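Local coordinates for Myo-inositol-1-phosphate synthase-related protein (Thermotoga maritima MSB8, PDB 3CIN) that belongs to the myo-inositol-1-phosphate synthase family, binds NAD in a Rossmann-type domain and also carries a bound magnesium ion, at residues 112-115 and 116-120; 357-360 and 361-365. One frame throughout, in Å; residues are numbered along the deposited sequence. Where two conformers were deposited one is given.

Contacts 1 and 2 are both local, but one lies at the periphery and one in the interior of the fold. Contact 1 is a partly buried 3-10 turn, its centre about 24 Å from the centre of the chain, leading into helix 120-134 beside the edge strand 96-97. Contact 2 is the buried C-terminal end of helix 356-362, its centre about 10 Å from that of the chain, next to strand 214-217 of the same parallel sheet. The centres of contacts 1 and 2 lie about 33 Å apart, on opposite sides of the chain's centre. In 112-120 a carboxylate and a hydroxyl reinforce the turn; in 357-365 backbone bonds carry the polar part, and apolar packing, largely of aromatic rings, accompanies them.

Contact 1: residues 112-115 and 116-120; sequences EGLE and DSMTL
A 3-10 turn closed by backbone bonds and reinforced by the side chains of Asp116 and Ser117 joins these residues to Gly113 and Leu114, in the loop that runs from strand 96-97 of the Rossmann-type sheet into helix 120-134. The Asp116 amide bonds to Gly113 O, and Ser117 N to Leu114 O over 3.0 Å at a nearly straight 167°. The Asp116 carboxylate folds back over the start of the turn, since CG lies beside the backbone N (chi1 -68°). Asp116 OD2 takes Gly113 N at 3.1 Å, met from above the carboxylate plane, while OD1 is held by His100.

The Glu115 chain, bent at chi2, brings its carboxylate back beside the turn, where it receives the amides of His100 and Leu101, fastening the turn to the chain just after strand 96-97. These two bonds would probably favour the charged form, against the nearby Asp116 carboxylate. On the apolar side, Leu114 and Met118 run side by side, Leu114 CD2 to Met118 CE 4.1 Å, against helix 120-134. Leu120 CD2 reaches Glu115 CB at 3.9 Å.

Leu114 O is gripped twice by one residue: besides the Ser117 amide it accepts Ser117 OG at 3.2 Å, tilted just 15° from the carbonyl plane.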
ATOM      1  N   GLU A 112     -12.199 -38.119 -16.128  1.00 34.64           N
ATOM      2  CA  GLU A 112     -11.914 -39.459 -16.624  1.00 37.17           C
ATOM      3  C   GLU A 112     -10.428 -39.772 -16.625  1.00 37.14           C
ATOM      4  O   GLU A 112      -9.569 -38.903 -16.787  1.00 33.92           O
ATOM      5  CB  GLU A 112     -12.524 -39.709 -17.991  1.00 41.64           C
ATOM      6  CG  GLU A 112     -12.616 -38.572 -18.914  1.00 46.25           C
ATOM      7  CD  GLU A 112     -13.364 -38.950 -20.194  1.00 47.49           C
ATOM      8  OE1 GLU A 112     -14.568 -39.297 -20.094  1.00 67.64           O
ATOM      9  OE2 GLU A 112     -12.758 -38.906 -21.296  1.00 64.46           O
ATOM     10  N   GLY A 113     -10.131 -41.045 -16.426  1.00 31.57           N
ATOM     11  CA  GLY A 113      -8.777 -41.489 -16.166  1.00 31.89           C
ATOM     12  C   GLY A 113      -8.537 -42.895 -16.623  1.00 29.13           C
ATOM     13  O   GLY A 113      -9.449 -43.738 -16.620  1.00 29.24           O
ATOM     14  N   LEU A 114      -7.325 -43.160 -17.062  1.00 31.80           N
ATOM     15  CA  LEU A 114      -6.943 -44.525 -17.446  1.00 30.94           C
ATOM     16  C   LEU A 114      -7.261 -45.507 -16.311  1.00 33.88           C
ATOM     17  O   LEU A 114      -7.725 -46.615 -16.552  1.00 34.16           O
ATOM     18  CB  LEU A 114      -5.457 -44.565 -17.813  1.00 32.32           C
ATOM     19  CG  LEU A 114      -5.052 -43.881 -19.108  1.00 33.50           C
ATOM     20  CD1 LEU A 114      -3.519 -43.822 -19.234  1.00 34.67           C
ATOM     21  CD2 LEU A 114      -5.690 -44.671 -20.277  1.00 36.15           C
ATOM     22  N   GLU A 115      -7.099 -45.084 -15.065  1.00 30.69           N
ATOM     23  CA  GLU A 115      -7.125 -46.041 -13.934  1.00 33.58           C
ATOM     24  C   GLU A 115      -8.566 -46.398 -13.533  1.00 35.40           C
ATOM     25  O   GLU A 115      -8.784 -47.186 -12.621  1.00 37.18           O
ATOM     26  CB  GLU A 115      -6.255 -45.533 -12.756  1.00 31.28           C
ATOM     27  CG  GLU A 115      -6.913 -44.524 -11.785  1.00 34.27           C
ATOM     28  CD  GLU A 115      -7.095 -43.105 -12.308  1.00 35.97           C
ATOM     29  OE1 GLU A 115      -6.894 -42.849 -13.511  1.00 33.69           O
ATOM     30  OE2 GLU A 115      -7.476 -42.248 -11.463  1.00 34.17           O
ATOM     31  N   ASP A 116      -9.535 -45.820 -14.251  1.00 34.82           N
ATOM     32  CA  ASP A 116     -10.950 -46.205 -14.173  1.00 35.57           C
ATOM     33  C   ASP A 116     -11.188 -47.581 -14.799  1.00 35.70           C
ATOM     34  O   ASP A 116     -12.166 -48.251 -14.476  1.00 34.82           O
ATOM     35  CB  ASP A 116     -11.818 -45.224 -14.946  1.00 33.31           C
ATOM     36  CG  ASP A 116     -11.869 -43.819 -14.318  1.00 39.80           C
ATOM     37  OD1 ASP A 116     -11.613 -43.650 -13.109  1.00 41.66           O
ATOM     38  OD2 ASP A 116     -12.214 -42.881 -15.053  1.00 44.52           O
ATOM     39  N   SER A 117     -10.314 -47.990 -15.716  1.00 39.30           N
ATOM     40  CA  SER A 117     -10.486 -49.257 -16.420  1.00 38.84           C
ATOM     41  C   SER A 117      -9.302 -50.201 -16.291  1.00 39.05           C
ATOM     42  O   SER A 117      -9.266 -51.251 -16.960  1.00 38.36           O
ATOM     43  CB  SER A 117     -10.721 -48.957 -17.891  1.00 39.91           C
ATOM     44  OG  SER A 117      -9.535 -48.460 -18.494  1.00 48.40           O
ATOM     45  N   MET A 118      -8.318 -49.839 -15.468  1.00 36.75           N
ATOM     46  CA  MET A 118      -7.090 -50.634 -15.344  1.00 35.91           C
ATOM     47  C   MET A 118      -6.369 -50.277 -14.051  1.00 35.01           C
ATOM     48  O   MET A 118      -6.702 -49.286 -13.401  1.00 34.42           O
ATOM     49  CB  MET A 118      -6.187 -50.477 -16.590  1.00 37.28           C
ATOM     50  CG  MET A 118      -5.579 -49.107 -16.801  1.00 36.65           C
ATOM     51  SD  MET A 118      -4.727 -48.876 -18.384  1.00 38.66           S
ATOM     52  CE  MET A 118      -6.106 -48.662 -19.502  1.00 43.87           C
ATOM     53  N   THR A 119      -5.423 -51.120 -13.632  1.00 33.05           N
ATOM     54  CA  THR A 119      -4.621 -50.802 -12.448  1.00 32.94           C
ATOM     55  C   THR A 119      -3.640 -49.647 -12.701  1.00 30.06           C
ATOM     56  O   THR A 119      -3.343 -49.310 -13.839  1.00 30.08           O
ATOM     57  CB  THR A 119      -3.823 -52.026 -12.021  1.00 33.54           C
ATOM     58  OG1 THR A 119      -2.877 -52.364 -13.057  1.00 34.20           O
ATOM     59  CG2 THR A 119      -4.803 -53.208 -11.780  1.00 31.78           C
ATOM     60  N   LEU A 120      -3.090 -49.074 -11.623  1.00 31.35           N
ATOM     61  CA  LEU A 120      -2.095 -48.012 -11.797  1.00 32.44           C
ATOM     62  C   LEU A 120      -0.878 -48.514 -12.617  1.00 31.89           C
ATOM     63  O   LEU A 120      -0.322 -47.811 -13.474  1.00 29.06           O
ATOM     64  CB  LEU A 120      -1.628 -47.490 -10.444  1.00 32.08           C
ATOM     65  CG  LEU A 120      -2.650 -46.520  -9.814  1.00 32.20           C
ATOM     66  CD1 LEU A 120      -2.227 -46.143  -8.400  1.00 36.61           C
ATOM     67  CD2 LEU A 120      -2.908 -45.293 -10.687  1.00 32.67           C
TER

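Contact 2: residues 357-360 and 361-365; sequences PVNA and FYMKN
Phe361 opens the last turn of helix 356-362 with a bent bond of 3.2 Å from Phe361 N to Val358 O. Its ring leads away from 357-360 to meet Tyr380 and Met383 of helix 376-386, and the residue also packs on Gln238 of a second subunit. Tyr362 follows, Tyr362 N reaching Val358 O at 3.1 Å, so that this oxygen accepts from both amides. With chi1 at -69° the tyrosine ring is swung back along the helix, which puts Tyr362 CD2 3.4 Å from Val358 O, at the ring edge, and 4.0 Å from Val358 CG1. Phe361 CD2 sits 3.5 Å above the centre of one face of the Tyr362 ring, and the tyrosine hydroxyl is bonded to Asp338 of helix 328-348. At Met363 the chain leaves helical geometry; Met363 N still bonds to Asn359 O at 3.0 Å, and Met363 CB rests 3.3 Å from Asn359 O. Asn359 turns its amide group elsewhere, OD1 to the Gly218 amide and ND2 to Thr354 and Gly367.

The chemistry implies a helix end where the carbonyl oxygens of the buried residues Val358 and Asn359 find their donors within the last turn, while the aromatic side chains tie it to the neighbouring helices.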
ATOM      1  N   PRO A 357      21.244 -25.987  -9.517  1.00 30.16           N
ATOM      2  CA  PRO A 357      21.525 -24.666 -10.128  1.00 30.84           C
ATOM      3  C   PRO A 357      20.346 -24.119 -10.919  1.00 29.44           C
ATOM      4  O   PRO A 357      20.108 -22.913 -10.877  1.00 32.63           O
ATOM      5  CB  PRO A 357      22.723 -24.958 -11.040  1.00 32.16           C
ATOM      6  CG  PRO A 357      23.436 -26.096 -10.324  1.00 33.10           C
ATOM      7  CD  PRO A 357      22.332 -26.960  -9.801  1.00 32.56           C
ATOM      8  N   VAL A 358      19.578 -25.005 -11.539  1.00 29.27           N
ATOM      9  CA  VAL A 358      18.310 -24.609 -12.187  1.00 29.29           C
ATOM     10  C   VAL A 358      17.182 -24.375 -11.174  1.00 29.39           C
ATOM     11  O   VAL A 358      16.516 -23.341 -11.175  1.00 27.78           O
ATOM     12  CB  VAL A 358      17.907 -25.628 -13.242  1.00 27.14           C
ATOM     13  CG1 VAL A 358      16.534 -25.346 -13.852  1.00 30.61           C
ATOM     14  CG2 VAL A 358      18.949 -25.643 -14.399  1.00 28.17           C
ATOM     15  N   ASN A 359      16.950 -25.348 -10.301  1.00 27.49           N
ATOM     16  CA  ASN A 359      15.869 -25.277  -9.333  1.00 27.60           C
ATOM     17  C   ASN A 359      15.988 -24.023  -8.486  1.00 26.92           C
ATOM     18  O   ASN A 359      14.973 -23.409  -8.189  1.00 28.94           O
ATOM     19  CB  ASN A 359      15.878 -26.485  -8.385  1.00 27.13           C
ATOM     20  CG  ASN A 359      15.714 -27.795  -9.123  1.00 28.12           C
ATOM     21  OD1 ASN A 359      15.032 -27.856 -10.178  1.00 30.07           O
ATOM     22  ND2 ASN A 359      16.164 -28.872  -8.457  1.00 30.06           N
ATOM     23  N   ALA A 360      17.190 -23.704  -8.046  1.00 28.39           N
ATOM     24  CA  ALA A 360      17.344 -22.568  -7.119  1.00 28.12           C
ATOM     25  C   ALA A 360      16.800 -21.232  -7.637  1.00 29.05           C
ATOM     26  O   ALA A 360      16.392 -20.364  -6.837  1.00 31.68           O
ATOM     27  CB  ALA A 360      18.785 -22.430  -6.728  1.00 28.11           C
ATOM     28  N   PHE A 361      16.854 -21.028  -8.947  1.00 28.95           N
ATOM     29  CA  PHE A 361      16.353 -19.827  -9.528  1.00 27.13           C
ATOM     30  C   PHE A 361      14.873 -19.938  -9.870  1.00 29.86           C
ATOM     31  O   PHE A 361      14.100 -19.044  -9.625  1.00 29.59           O
ATOM     32  CB  PHE A 361      17.097 -19.418 -10.814  1.00 26.99           C
ATOM     33  CG  PHE A 361      16.564 -18.117 -11.400  1.00 26.38           C
ATOM     34  CD1 PHE A 361      16.764 -16.907 -10.725  1.00 30.55           C
ATOM     35  CD2 PHE A 361      15.781 -18.095 -12.531  1.00 31.02           C
ATOM     36  CE1 PHE A 361      16.184 -15.715 -11.208  1.00 35.79           C
ATOM     37  CE2 PHE A 361      15.226 -16.876 -13.028  1.00 29.31           C
ATOM     38  CZ  PHE A 361      15.446 -15.707 -12.353  1.00 31.94           C
ATOM     39  N   TYR A 362      14.477 -21.046 -10.487  1.00 27.58           N
ATOM     40  CA  TYR A 362      13.135 -21.152 -11.036  1.00 26.36           C
ATOM     41  C   TYR A 362      11.999 -21.651 -10.117  1.00 29.07           C
ATOM     42  O   TYR A 362      10.811 -21.547 -10.458  1.00 30.81           O
ATOM     43  CB  TYR A 362      13.188 -22.013 -12.317  1.00 25.17           C
ATOM     44  CG  TYR A 362      13.889 -21.350 -13.462  1.00 26.60           C
ATOM     45  CD1 TYR A 362      13.219 -20.466 -14.308  1.00 29.76           C
ATOM     46  CD2 TYR A 362      15.185 -21.582 -13.719  1.00 28.60           C
ATOM     47  CE1 TYR A 362      13.869 -19.881 -15.382  1.00 29.19           C
ATOM     48  CE2 TYR A 362      15.844 -20.986 -14.776  1.00 29.96           C
ATOM     49  CZ  TYR A 362      15.199 -20.114 -15.599  1.00 27.60           C
ATOM     50  OH  TYR A 362      15.907 -19.540 -16.634  1.00 28.94           O
ATOM     51  N   MET A 363      12.377 -22.186  -8.965  1.00 29.47           N
ATOM     52  CA  MET A 363      11.455 -22.927  -8.117  1.00 33.25           C
ATOM     53  C   MET A 363      11.468 -22.329  -6.754  1.00 34.95           C
ATOM     54  O   MET A 363      12.529 -21.934  -6.239  1.00 32.25           O
ATOM     55  CB  MET A 363      11.878 -24.385  -8.010  1.00 30.20           C
ATOM     56  CG  MET A 363      11.943 -25.143  -9.288  1.00 30.01           C
ATOM     57  SD  MET A 363      10.315 -25.448  -9.959  1.00 32.63           S
ATOM     58  CE  MET A 363      10.615 -26.128 -11.605  1.00 31.55           C
ATOM     59  N   LYS A 364      10.280 -22.270  -6.142  1.00 35.18           N
ATOM     60  CA  LYS A 364      10.278 -21.808  -4.785  1.00 40.14           C
ATOM     61  C   LYS A 364      10.520 -22.840  -3.728  1.00 36.17           C
ATOM     62  O   LYS A 364      10.794 -22.453  -2.626  1.00 35.37           O
ATOM     63  CB  LYS A 364       9.130 -20.905  -4.438  1.00 43.30           C
ATOM     64  CG  LYS A 364       7.778 -21.348  -4.779  1.00 43.09           C
ATOM     65  CD  LYS A 364       6.805 -20.301  -4.276  0.65 49.63           C
ATOM     66  CE  LYS A 364       5.380 -20.694  -4.455  0.65 48.46           C
ATOM     67  NZ  LYS A 364       4.875 -20.324  -5.805  0.65 51.41           N
ATOM     68  N   ASN A 365      10.522 -24.137  -4.062  1.00 35.57           N
ATOM     69  CA  ASN A 365      11.056 -25.154  -3.170  1.00 35.58           C
ATOM     70  C   ASN A 365      12.078 -25.932  -3.928  1.00 33.83           C
ATOM     71  O   ASN A 365      11.755 -26.996  -4.437  1.00 32.40           O
ATOM     72  CB  ASN A 365       9.907 -26.058  -2.724  1.00 38.23           C
ATOM     73  CG  ASN A 365      10.315 -27.136  -1.764  1.00 36.50           C
ATOM     74  OD1 ASN A 365      11.439 -27.188  -1.253  1.00 39.12           O
ATOM     75  ND2 ASN A 365       9.371 -28.082  -1.540  1.00 37.54           N
TER